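PDB 3PT5: NANS (YJHS), A 9-O-acetyl N-acetylneuraminic acid esterase from Escherichia coli O157:H7 EDL933, which probably hydrolyses the 9-O-acetyl group of 9-O-acetyl-N-acetylneuraminate, an activity required for the bacterium to grow on this alternative sialic acid. Local coordinates for residues C129-G132 / G133-F136; A297-S300 / P301-T305; H312-S315 / A316-R319; S323-F326 / V327-I330. All coordinates share one frame; numbering follows the deposited sequence.

Contact 1: residues C129-G132 / G133-F136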
ATOM      1  N   CYS A 129       4.888  -3.965  -0.580  1.00 11.25           N
ATOM      2  CA  CYS A 129       5.605  -4.455   0.605  1.00 11.54           C
ATOM      3  C   CYS A 129       4.879  -4.166   1.910  1.00 11.97           C
ATOM      4  O   CYS A 129       5.500  -3.687   2.843  1.00 14.06           O
ATOM      5  CB  CYS A 129       7.023  -3.863   0.648  1.00 11.43           C
ATOM      6  SG  CYS A 129       7.989  -4.154  -0.840  1.00 16.18           S
ATOM      7  N   CYS A 130       3.569  -4.436   1.952  1.00 11.20           N
ATOM      8  CA  CYS A 130       2.778  -4.151   3.149  1.00 11.64           C
ATOM      9  C   CYS A 130       2.476  -5.404   3.938  1.00 11.50           C
ATOM     10  O   CYS A 130       2.446  -6.512   3.392  1.00 11.85           O
ATOM     11  CB  CYS A 130       1.458  -3.502   2.755  1.00 10.54           C
ATOM     12  SG  CYS A 130       1.592  -2.083   1.663  1.00 13.17           S
ATOM     13  N   ARG A 131       2.211  -5.224   5.229  1.00 10.74           N
ATOM     14  CA  ARG A 131       1.884  -6.343   6.093  1.00 11.67           C
ATOM     15  C   ARG A 131       0.884  -5.833   7.135  1.00 10.46           C
ATOM     16  O   ARG A 131       1.204  -4.962   7.926  1.00  9.91           O
ATOM     17  CB  ARG A 131       3.182  -6.898   6.739  1.00 12.53           C
ATOM     18  CG  ARG A 131       2.953  -7.916   7.876  1.00 15.34           C
ATOM     19  CD  ARG A 131       2.170  -9.054   7.320  1.00 15.45           C
ATOM     20  NE  ARG A 131       2.211 -10.288   8.097  1.00 17.20           N
ATOM     21  CZ  ARG A 131       1.253 -10.702   8.915  1.00 19.57           C
ATOM     22  NH1 ARG A 131       0.154  -9.978   9.100  1.00 20.97           N
ATOM     23  NH2 ARG A 131       1.391 -11.873   9.533  1.00 20.44           N
ATOM     24  N   GLY A 132      -0.332  -6.364   7.120  1.00 10.20           N
ATOM     25  CA  GLY A 132      -1.313  -5.997   8.153  1.00 10.01           C
ATOM     26  C   GLY A 132      -0.764  -6.340   9.517  1.00 10.57           C
ATOM     27  O   GLY A 132      -0.072  -7.356   9.681  1.00 11.61           O
ATOM     28  N   GLY A 133      -1.057  -5.489  10.496  1.00 10.54           N
ATOM     29  CA  GLY A 133      -0.693  -5.716  11.891  1.00 12.80           C
ATOM     30  C   GLY A 133       0.796  -5.719  12.140  1.00 13.06           C
ATOM     31  O   GLY A 133       1.288  -6.428  13.034  1.00 15.66           O
ATOM     32  N   SER A 134       1.512  -4.938  11.352  1.00 11.46           N
ATOM     33  CA  SER A 134       2.950  -4.790  11.511  1.00 11.13           C
ATOM     34  C   SER A 134       3.251  -3.493  12.270  1.00 11.04           C
ATOM     35  O   SER A 134       2.431  -2.552  12.312  1.00 12.74           O
ATOM     36  CB  SER A 134       3.649  -4.860  10.141  1.00 10.26           C
ATOM     37  OG  SER A 134       3.200  -3.803   9.316  1.00 11.93           O
ATOM     38  N   ALA A 135       4.423  -3.443  12.899  1.00 11.47           N
ATOM     39  CA  ALA A 135       4.743  -2.325  13.787  1.00 10.55           C
ATOM     40  C   ALA A 135       6.232  -2.227  14.041  1.00 11.27           C
ATOM     41  O   ALA A 135       6.946  -3.160  13.763  1.00 11.08           O
ATOM     42  CB  ALA A 135       4.022  -2.491  15.119  1.00 11.21           C
ATOM     43  N   PHE A 136       6.651  -1.104  14.611  1.00 11.97           N
ATOM     44  CA  PHE A 136       8.035  -0.972  15.074  1.00 12.21           C
ATOM     45  C   PHE A 136       8.230  -1.458  16.487  1.00 12.70           C
ATOM     46  O   PHE A 136       9.347  -1.860  16.848  1.00 13.08           O
ATOM     47  CB  PHE A 136       8.500   0.480  14.984  1.00 11.76           C
ATOM     48  CG  PHE A 136       8.760   0.936  13.570  1.00 11.89           C
ATOM     49  CD1 PHE A 136       9.991   0.695  12.941  1.00 10.42           C
ATOM     50  CD2 PHE A 136       7.758   1.582  12.845  1.00 12.09           C
ATOM     51  CE1 PHE A 136      10.215   1.123  11.630  1.00 11.96           C
ATOM     52  CE2 PHE A 136       7.971   2.004  11.517  1.00 10.65           C
ATOM     53  CZ  PHE A 136       9.210   1.775  10.912  1.00 11.95           C
TER
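S134 turns its hydroxyl back toward R131 because OG stands between its own backbone N and carbonyl carbon (chi1 62°). On the other side, R131 starts with CG anti to the backbone N (chi1 169°) and then bends at chi2. The result is that S134 OG donates to R131 O over 2.7 Å, while R131 CG lies beside S134 CB at 3.9 Å. The hydroxyl approaches the carbonyl from slightly off its plane. S134 N also reaches R131 O, but at 3.4 Å the bond is weak, so it is mainly the side chain that ties this turn together. S134 OG in turn accepts from W157 NE1, which places the buried hydroxyl between a donor and an acceptor.

Further out along R131, the bend at chi2 brings NH1 round to G132 O at 2.7 Å, a poorly angled, weak bond. The firmer anchor of the guanidinium is H152 O, bonded to NH2. The side chains of R131 and S134 both touch L163 of helix 162-176.

Between the two ends sit G132 and G133, the latter with a positive phi of 65°. R131 to S134 is therefore a type II beta turn with glycine at its third position, leading the chain away from the end of strand 122-130 in the mixed, mostly parallel sheet of this SGNH hydrolase.

Contact 2: residues A297-S300 / P301-T305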
ATOM      1  N   ALA A 297     -21.275  -3.772   4.429  1.00 11.13           N
ATOM      2  CA  ALA A 297     -22.404  -4.124   5.279  1.00 11.74           C
ATOM      3  C   ALA A 297     -22.766  -5.597   5.126  1.00 11.92           C
ATOM      4  O   ALA A 297     -23.328  -6.169   6.053  1.00 12.33           O
ATOM      5  CB  ALA A 297     -23.610  -3.250   4.939  1.00 12.76           C
ATOM      6  N   TYR A 298     -22.396  -6.195   3.986  1.00 11.20           N
ATOM      7  CA  TYR A 298     -22.734  -7.593   3.695  1.00 11.88           C
ATOM      8  C   TYR A 298     -21.795  -8.602   4.324  1.00 11.72           C
ATOM      9  O   TYR A 298     -22.074  -9.808   4.344  1.00 12.32           O
ATOM     10  CB  TYR A 298     -22.842  -7.826   2.171  1.00 11.17           C
ATOM     11  CG  TYR A 298     -24.103  -7.229   1.608  1.00 15.76           C
ATOM     12  CD1 TYR A 298     -25.304  -7.949   1.662  1.00 17.62           C
ATOM     13  CD2 TYR A 298     -24.108  -5.955   1.050  1.00 17.06           C
ATOM     14  CE1 TYR A 298     -26.466  -7.435   1.171  1.00 21.70           C
ATOM     15  CE2 TYR A 298     -25.325  -5.404   0.538  1.00 17.82           C
ATOM     16  CZ  TYR A 298     -26.489  -6.174   0.623  1.00 18.01           C
ATOM     17  OH  TYR A 298     -27.700  -5.720   0.147  1.00 26.14           O
ATOM     18  N   ARG A 299     -20.666  -8.129   4.848  1.00  9.97           N
ATOM     19  CA  ARG A 299     -19.703  -9.015   5.502  1.00 11.25           C
ATOM     20  C   ARG A 299     -20.104  -9.368   6.938  1.00 11.43           C
ATOM     21  O   ARG A 299     -20.876  -8.666   7.576  1.00 12.52           O
ATOM     22  CB  ARG A 299     -18.293  -8.420   5.476  1.00  9.84           C
ATOM     23  CG  ARG A 299     -17.751  -8.284   4.069  1.00  9.74           C
ATOM     24  CD  ARG A 299     -16.267  -8.481   4.006  1.00  7.75           C
ATOM     25  NE  ARG A 299     -15.708  -8.211   2.687  1.00  9.03           N
ATOM     26  CZ  ARG A 299     -14.621  -8.834   2.195  1.00 10.94           C
ATOM     27  NH1 ARG A 299     -14.132  -8.530   0.999  1.00 10.54           N
ATOM     28  NH2 ARG A 299     -14.037  -9.794   2.902  1.00 12.04           N
ATOM     29  N   SER A 300     -19.515 -10.457   7.423  1.00 12.52           N
ATOM     30  CA  SER A 300     -19.885 -11.073   8.695  1.00 13.73           C
ATOM     31  C   SER A 300     -18.579 -11.588   9.311  1.00 14.01           C
ATOM     32  O   SER A 300     -17.573 -11.637   8.621  1.00 15.10           O
ATOM     33  CB  SER A 300     -20.851 -12.236   8.442  1.00 14.52           C
ATOM     34  OG  SER A 300     -22.064 -11.780   7.868  1.00 16.16           O
ATOM     35  N   PRO A 301     -18.580 -11.966  10.609  1.00 14.73           N
ATOM     36  CA  PRO A 301     -17.310 -12.450  11.188  1.00 15.80           C
ATOM     37  C   PRO A 301     -16.643 -13.586  10.402  1.00 16.74           C
ATOM     38  O   PRO A 301     -15.428 -13.663  10.357  1.00 19.01           O
ATOM     39  CB  PRO A 301     -17.703 -12.883  12.600  1.00 15.56           C
ATOM     40  CG  PRO A 301     -18.883 -11.961  12.929  1.00 15.46           C
ATOM     41  CD  PRO A 301     -19.626 -11.774  11.631  1.00 14.42           C
ATOM     42  N   GLU A 302     -17.441 -14.427   9.754  1.00 17.37           N
ATOM     43  CA  GLU A 302     -16.935 -15.537   8.936  1.00 18.38           C
ATOM     44  C   GLU A 302     -16.203 -15.110   7.654  1.00 17.08           C
ATOM     45  O   GLU A 302     -15.561 -15.934   7.004  1.00 17.97           O
ATOM     46  CB  GLU A 302     -18.089 -16.464   8.574  1.00 18.58           C
ATOM     47  CG  GLU A 302     -19.130 -15.754   7.703  1.00 23.95           C
ATOM     48  CD  GLU A 302     -20.460 -16.439   7.696  1.00 29.17           C
ATOM     49  OE1 GLU A 302     -20.505 -17.640   7.326  1.00 34.30           O
ATOM     50  OE2 GLU A 302     -21.452 -15.761   8.051  1.00 32.46           O
ATOM     51  N   ASN A 303     -16.321 -13.831   7.279  1.00 15.78           N
ATOM     52  CA  ASN A 303     -15.690 -13.362   6.046  1.00 15.22           C
ATOM     53  C   ASN A 303     -15.064 -11.952   6.097  1.00 13.88           C
ATOM     54  O   ASN A 303     -14.480 -11.511   5.098  1.00 14.92           O
ATOM     55  CB  ASN A 303     -16.660 -13.501   4.862  1.00 15.06           C
ATOM     56  CG  ASN A 303     -17.908 -12.751   5.074  1.00 15.90           C
ATOM     57  OD1 ASN A 303     -17.877 -11.541   5.328  1.00 14.24           O
ATOM     58  ND2 ASN A 303     -19.035 -13.445   5.004  1.00 17.28           N
ATOM     59  N   TRP A 304     -15.131 -11.268   7.231  1.00 12.69           N
ATOM     60  CA  TRP A 304     -14.543  -9.912   7.269  1.00 13.35           C
ATOM     61  C   TRP A 304     -13.090  -9.970   7.730  1.00 14.60           C
ATOM     62  O   TRP A 304     -12.608 -11.042   8.090  1.00 15.06           O
ATOM     63  CB  TRP A 304     -15.390  -8.943   8.096  1.00 13.60           C
ATOM     64  CG  TRP A 304     -15.517  -9.195   9.577  1.00 13.45           C
ATOM     65  CD1 TRP A 304     -14.592  -9.752  10.420  1.00 12.30           C
ATOM     66  CD2 TRP A 304     -16.606  -8.790  10.397  1.00 13.19           C
ATOM     67  NE1 TRP A 304     -15.062  -9.728  11.719  1.00 11.82           N
ATOM     68  CE2 TRP A 304     -16.298  -9.151  11.727  1.00 12.60           C
ATOM     69  CE3 TRP A 304     -17.829  -8.158  10.140  1.00 13.08           C
ATOM     70  CZ2 TRP A 304     -17.164  -8.888  12.790  1.00 13.86           C
ATOM     71  CZ3 TRP A 304     -18.694  -7.930  11.197  1.00 14.13           C
ATOM     72  CH2 TRP A 304     -18.363  -8.308  12.492  1.00 13.65           C
ATOM     73  N   THR A 305     -12.399  -8.833   7.715  1.00 14.38           N
ATOM     74  CA  THR A 305     -11.012  -8.804   8.100  1.00 15.97           C
ATOM     75  C   THR A 305     -11.000  -8.785   9.625  1.00 16.32           C
ATOM     76  O   THR A 305     -10.862  -9.844  10.260  1.00 18.02           O
ATOM     77  CB  THR A 305     -10.249  -7.621   7.445  1.00 16.20           C
ATOM     78  OG1 THR A 305     -10.912  -6.391   7.750  1.00 15.26           O
ATOM     79  CG2 THR A 305     -10.185  -7.830   5.934  1.00 15.51           C
TER
HETATM   80  O   HOH W   1     -21.767 -12.271   5.327  1.00 18.59           O
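S300 to N303 forms a tight beta turn with type I backbone angles at P301 and E302, in the long loop between strand 265-268 and helix 315-335. Its backbone closure is N303 N to S300 O, 2.9 Å long and fairly straight, although the donor stands well above the carbonyl plane. W304 N leans on the same oxygen in a weak bond, so S300 O faces two amides in succession.

Side-chain bonds add a second clamp. N303 turns its amide back toward S300, with CG between the backbone N and the carbonyl carbon (chi1 58°), and OD1 accepts from S300 N at 2.9 Å, the two residues thus gripping each other in both directions. R299 bonds the next carbonyl: NH2 meets N303 O at 2.8 Å, with that oxygen near the guanidinium plane. The same guanidinium is held by E37 O and Y89 O, which fasten the turn to neighbouring loops.

Among the non-polar contacts, the W304 ring lies with one face over the S300-P301 link, where S300 C and P301 CA sit 3.5 Å above the plane toward its rim. R299 CB packs on W304 CB at 3.9 Å.

Water completes the turn on this surface loop: one molecule donates to Y298 O at 2.7 Å, accepts from N303 ND2 and lies 2.6 Å from S300 OG.

Contact 3: residues H312-S315 / A316-R319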
ATOM      1  N   HIS A 312     -10.173   0.428   9.245  1.00  7.01           N
ATOM      2  CA  HIS A 312      -9.662   0.446   7.877  1.00  6.01           C
ATOM      3  C   HIS A 312     -10.513   1.253   6.913  1.00  7.20           C
ATOM      4  O   HIS A 312     -11.761   1.298   7.027  1.00  7.39           O
ATOM      5  CB  HIS A 312      -9.550  -0.958   7.308  1.00  6.80           C
ATOM      6  CG  HIS A 312      -8.968  -1.925   8.253  1.00  7.94           C
ATOM      7  ND1 HIS A 312      -9.548  -2.901   8.982  1.00 12.06           N
ATOM      8  CD2 HIS A 312      -7.615  -1.989   8.504  1.00  8.80           C
ATOM      9  CE1 HIS A 312      -8.546  -3.523   9.677  1.00  8.15           C
ATOM     10  NE2 HIS A 312      -7.393  -2.949   9.385  1.00 11.02           N
ATOM     11  N   PHE A 313      -9.828   1.876   5.947  1.00  8.08           N
ATOM     12  CA  PHE A 313     -10.524   2.617   4.882  1.00  7.89           C
ATOM     13  C   PHE A 313     -11.287   1.681   3.966  1.00  7.79           C
ATOM     14  O   PHE A 313     -10.884   0.533   3.770  1.00  7.90           O
ATOM     15  CB  PHE A 313      -9.546   3.406   4.049  1.00  8.51           C
ATOM     16  CG  PHE A 313      -8.893   4.522   4.795  1.00  8.75           C
ATOM     17  CD1 PHE A 313      -9.621   5.687   5.123  1.00  6.75           C
ATOM     18  CD2 PHE A 313      -7.536   4.433   5.085  1.00  8.53           C
ATOM     19  CE1 PHE A 313      -8.986   6.737   5.798  1.00  8.09           C
ATOM     20  CE2 PHE A 313      -6.875   5.494   5.740  1.00  8.56           C
ATOM     21  CZ  PHE A 313      -7.616   6.622   6.096  1.00  7.08           C
ATOM     22  N   SER A 314     -12.410   2.184   3.445  1.00  8.15           N
ATOM     23  CA  SER A 314     -13.302   1.393   2.576  1.00  7.57           C
ATOM     24  C   SER A 314     -12.712   1.220   1.184  1.00  8.00           C
ATOM     25  O   SER A 314     -11.804   1.953   0.764  1.00  7.88           O
ATOM     26  CB  SER A 314     -14.678   2.081   2.449  1.00  9.17           C
ATOM     27  OG  SER A 314     -14.551   3.360   1.759  1.00  9.11           O
ATOM     28  N   SER A 315     -13.272   0.262   0.444  1.00  7.32           N
ATOM     29  CA  SER A 315     -12.893   0.101  -0.957  1.00  8.63           C
ATOM     30  C   SER A 315     -13.161   1.380  -1.758  1.00  8.31           C
ATOM     31  O   SER A 315     -12.331   1.794  -2.563  1.00  9.95           O
ATOM     32  CB  SER A 315     -13.678  -1.067  -1.558  1.00  7.95           C
ATOM     33  OG  SER A 315     -13.423  -2.246  -0.818  1.00  8.71           O
ATOM     34  N   ALA A 316     -14.322   1.988  -1.506  1.00  9.16           N
ATOM     35  CA  ALA A 316     -14.730   3.239  -2.145  1.00  7.98           C
ATOM     36  C   ALA A 316     -13.737   4.364  -1.852  1.00  8.49           C
ATOM     37  O   ALA A 316     -13.379   5.090  -2.755  1.00  9.72           O
ATOM     38  CB  ALA A 316     -16.118   3.626  -1.651  1.00  9.59           C
ATOM     39  N   ALA A 317     -13.327   4.518  -0.587  1.00  9.08           N
ATOM     40  CA  ALA A 317     -12.337   5.571  -0.254  1.00  8.91           C
ATOM     41  C   ALA A 317     -11.015   5.351  -0.958  1.00  9.86           C
ATOM     42  O   ALA A 317     -10.328   6.293  -1.352  1.00 10.35           O
ATOM     43  CB  ALA A 317     -12.102   5.641   1.240  1.00 10.12           C
ATOM     44  N   ARG A 318     -10.642   4.090  -1.098  1.00  9.14           N
ATOM     45  CA  ARG A 318      -9.355   3.781  -1.703  1.00  9.04           C
ATOM     46  C   ARG A 318      -9.372   4.114  -3.195  1.00  9.66           C
ATOM     47  O   ARG A 318      -8.441   4.732  -3.692  1.00 10.73           O
ATOM     48  CB  ARG A 318      -9.028   2.318  -1.451  1.00  7.90           C
ATOM     49  CG  ARG A 318      -8.735   2.114   0.036  1.00  8.11           C
ATOM     50  CD  ARG A 318      -8.579   0.642   0.347  1.00 10.15           C
ATOM     51  NE  ARG A 318      -8.731   0.350   1.783  1.00  8.49           N
ATOM     52  CZ  ARG A 318      -7.764   0.401   2.677  1.00 10.20           C
ATOM     53  NH1 ARG A 318      -6.544   0.773   2.302  1.00 10.78           N
ATOM     54  NH2 ARG A 318      -8.027   0.087   3.967  1.00  7.96           N
ATOM     55  N   ARG A 319     -10.468   3.777  -3.873  1.00  9.67           N
ATOM     56  CA  ARG A 319     -10.697   4.173  -5.284  1.00 10.68           C
ATOM     57  C   ARG A 319     -10.826   5.654  -5.512  1.00 11.69           C
ATOM     58  O   ARG A 319     -10.596   6.145  -6.631  1.00 13.55           O
ATOM     59  CB  ARG A 319     -11.994   3.558  -5.820  1.00 10.59           C
ATOM     60  CG  ARG A 319     -11.948   2.091  -6.006  1.00 10.36           C
ATOM     61  CD  ARG A 319     -13.330   1.585  -6.354  1.00 14.83           C
ATOM     62  NE  ARG A 319     -13.365   0.138  -6.198  1.00 13.63           N
ATOM     63  CZ  ARG A 319     -14.279  -0.520  -5.513  1.00 14.12           C
ATOM     64  NH1 ARG A 319     -15.280   0.140  -4.926  1.00 16.23           N
ATOM     65  NH2 ARG A 319     -14.190  -1.837  -5.437  1.00 12.98           N
TER
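An N-cap opens helix 315-335: S314 is the capping residue, and its OG accepts from A317 N at 2.9 Å along a nearly straight bond (160°). The hydroxyl gets there because OG stands between the backbone N and the carbonyl carbon (chi1 65°), and it also brushes A317 CB. Behind the cap, S314 O takes R318 N and S315 O takes R319 N, the first regular helical bonds.

R318 runs back past the cap with its chain extended from CG to NE. Both NE and NH2 close on F313 O at 2.9 Å, a side-on grip on one atom from a single face of the carbonyl. F313 CB lies over one face of this guanidinium, toward its rim, and H312 CB comes up in its plane at the edge. NH1 turns to Q106 OE1 and N31 O, so this buried guanidinium has several acceptors. R319 lays a guanidinium face over S315 CB, while NH2 makes its salt bridge with D46.

H312 reaches the loop of S30 and N31 beyond strand 20-28; F313 meets F270, just after strand 265-268, and I322, about two turns into the helix. K113 of helix 107-114 bonds R319 O.

Contact 4: residues S323-F326 / V327-I330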
ATOM      1  N   SER A 323      -6.551   7.532  -3.198  1.00  9.30           N
ATOM      2  CA  SER A 323      -5.683   7.517  -4.358  1.00  9.46           C
ATOM      3  C   SER A 323      -5.589   8.887  -5.004  1.00  9.42           C
ATOM      4  O   SER A 323      -4.523   9.229  -5.485  1.00  9.12           O
ATOM      5  CB  SER A 323      -6.100   6.433  -5.353  1.00  8.86           C
ATOM      6  OG  SER A 323      -7.490   6.521  -5.583  1.00 10.82           O
ATOM      7  N   ASP A 324      -6.659   9.694  -4.935  1.00 10.87           N
ATOM      8  CA  ASP A 324      -6.583  11.088  -5.411  1.00 11.49           C
ATOM      9  C   ASP A 324      -5.476  11.834  -4.703  1.00 11.43           C
ATOM     10  O   ASP A 324      -4.685  12.516  -5.342  1.00 11.62           O
ATOM     11  CB  ASP A 324      -7.893  11.840  -5.156  1.00 12.40           C
ATOM     12  CG  ASP A 324      -8.989  11.471  -6.119  1.00 14.48           C
ATOM     13  OD1 ASP A 324      -8.721  10.851  -7.162  1.00 16.31           O
ATOM     14  OD2 ASP A 324     -10.167  11.835  -5.818  1.00 19.02           O
ATOM     15  N   ARG A 325      -5.418  11.701  -3.373  1.00  9.81           N
ATOM     16  CA  ARG A 325      -4.533  12.574  -2.589  1.00  9.97           C
ATOM     17  C   ARG A 325      -3.077  12.142  -2.767  1.00  9.67           C
ATOM     18  O   ARG A 325      -2.166  12.991  -2.839  1.00 10.03           O
ATOM     19  CB  ARG A 325      -4.965  12.587  -1.118  1.00  9.64           C
ATOM     20  CG  ARG A 325      -6.242  13.350  -0.872  1.00 10.48           C
ATOM     21  CD  ARG A 325      -6.025  14.878  -1.083  1.00 12.84           C
ATOM     22  NE  ARG A 325      -5.536  15.536   0.135  1.00 16.68           N
ATOM     23  CZ  ARG A 325      -4.983  16.757   0.212  1.00 18.89           C
ATOM     24  NH1 ARG A 325      -4.743  17.480  -0.869  1.00 20.83           N
ATOM     25  NH2 ARG A 325      -4.622  17.233   1.401  1.00 18.75           N
ATOM     26  N   PHE A 326      -2.830  10.836  -2.848  1.00  8.44           N
ATOM     27  CA  PHE A 326      -1.461  10.397  -3.168  1.00  8.38           C
ATOM     28  C   PHE A 326      -1.005  10.885  -4.517  1.00  8.50           C
ATOM     29  O   PHE A 326       0.119  11.360  -4.630  1.00  9.33           O
ATOM     30  CB  PHE A 326      -1.317   8.873  -3.115  1.00  8.19           C
ATOM     31  CG  PHE A 326      -1.054   8.361  -1.725  1.00  8.49           C
ATOM     32  CD1 PHE A 326      -2.085   7.809  -0.966  1.00 10.31           C
ATOM     33  CD2 PHE A 326       0.224   8.449  -1.180  1.00 11.38           C
ATOM     34  CE1 PHE A 326      -1.852   7.370   0.344  1.00  9.68           C
ATOM     35  CE2 PHE A 326       0.459   8.005   0.131  1.00  9.90           C
ATOM     36  CZ  PHE A 326      -0.587   7.484   0.885  1.00 10.61           C
ATOM     37  N   VAL A 327      -1.859  10.734  -5.536  1.00  9.28           N
ATOM     38  CA  VAL A 327      -1.489  11.145  -6.879  1.00 10.29           C
ATOM     39  C   VAL A 327      -1.234  12.665  -6.923  1.00 10.47           C
ATOM     40  O   VAL A 327      -0.267  13.106  -7.542  1.00 11.58           O
ATOM     41  CB  VAL A 327      -2.509  10.665  -7.940  1.00 10.18           C
ATOM     42  CG1 VAL A 327      -2.243  11.291  -9.305  1.00 13.24           C
ATOM     43  CG2 VAL A 327      -2.469   9.102  -7.994  1.00 11.64           C
ATOM     44  N   GLU A 328      -2.079  13.452  -6.270  1.00 11.04           N
ATOM     45  CA  GLU A 328      -1.837  14.907  -6.192  1.00 11.72           C
ATOM     46  C   GLU A 328      -0.435  15.176  -5.589  1.00 11.29           C
ATOM     47  O   GLU A 328       0.324  16.027  -6.083  1.00 11.00           O
ATOM     48  CB  GLU A 328      -2.881  15.578  -5.304  1.00 12.67           C
ATOM     49  CG  GLU A 328      -4.312  15.622  -5.810  1.00 19.86           C
ATOM     50  CD  GLU A 328      -5.289  15.955  -4.660  1.00 24.94           C
ATOM     51  OE1 GLU A 328      -4.880  16.722  -3.743  1.00 26.57           O
ATOM     52  OE2 GLU A 328      -6.443  15.429  -4.656  1.00 27.54           O
ATOM     53  N   ALA A 329      -0.105  14.477  -4.499  1.00 10.29           N
ATOM     54  CA  ALA A 329       1.183  14.680  -3.834  1.00  9.35           C
ATOM     55  C   ALA A 329       2.389  14.249  -4.660  1.00  9.80           C
ATOM     56  O   ALA A 329       3.446  14.914  -4.651  1.00 10.02           O
ATOM     57  CB  ALA A 329       1.187  14.026  -2.446  1.00 10.01           C
ATOM     58  N   ILE A 330       2.244  13.132  -5.362  1.00  9.09           N
ATOM     59  CA  ILE A 330       3.331  12.616  -6.169  1.00 10.04           C
ATOM     60  C   ILE A 330       3.601  13.538  -7.383  1.00 10.05           C
ATOM     61  O   ILE A 330       4.737  13.895  -7.647  1.00 10.94           O
ATOM     62  CB  ILE A 330       2.984  11.187  -6.641  1.00  9.58           C
ATOM     63  CG1 ILE A 330       2.975  10.219  -5.452  1.00  9.76           C
ATOM     64  CG2 ILE A 330       3.956  10.747  -7.743  1.00 13.17           C
ATOM     65  CD1 ILE A 330       2.244   8.878  -5.819  1.00  8.60           C
TER
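R325 and E328, one turn apart, carry the charged part of this contact. R325 NH1 donates to E328 OE1 at 3.0 Å, a straight bond (161°) that forms a salt bridge. The oxygen lies in the guanidinium plane at its edge and is met nearly end-on along its C-O bond, but the carboxylate itself is turned 54° from that plane. R325 bends at both chi2 and chi3, folding the chain so that CD also comes within 3.4 Å of OE1. NH2 has its own salt bridge with D269, so the guanidinium links the helix to the chain just after strand 265-268. D324 OD1 is likewise paired away from E328, with K113 of helix 107-114; its OD2 stays 5.3 Å from E328 OE2, and the two like charges are not in contact.

The backbone bonds are the i to i+4 ladder of an alpha helix, here the middle of helix 315-335, the last helix of the SGNH alpha/beta fold: V327 N to S323 O, E328 N to D324 O, A329 N to R325 O and I330 N to F326 O. Side-chain carbons also press on carbonyls of the preceding turn: I330 CG1 comes within 3.2 Å of F326 O, as V327 CG2 does of S323 O.

Apolar contacts lie on the buried side. I330 CD1 approaches F326 CB at 4.5 Å. F326 lies against C187 and M189 of strand 182-189, F234 of strand 233-236 and V268; I330 shares C187 and F234, whereas V327 turns to I110 and K113 of helix 107-114.

Overall arrangement
Contact 3 covers the start of helix 315-335 and contact 4 its middle; their centres are 14 Å apart, and R318 O and S323 OG probably share a hydrogen bond at 2.8 Å. Contact 2 lies earlier in the loop that leads into this helix and touches contact 3 where T305 OG1 packs 3.9 Å from H312 ND1. Contact 1 stands apart: its nearest atoms are about 7 Å from contact 3, and it lies across the chain's centre from contact 4. Yet S134 touches Q29 and H312 touches S30, so contacts 1 and 3 both touch the same loop after strand 20-28, where SGNH hydrolases usually carry their catalytic serine.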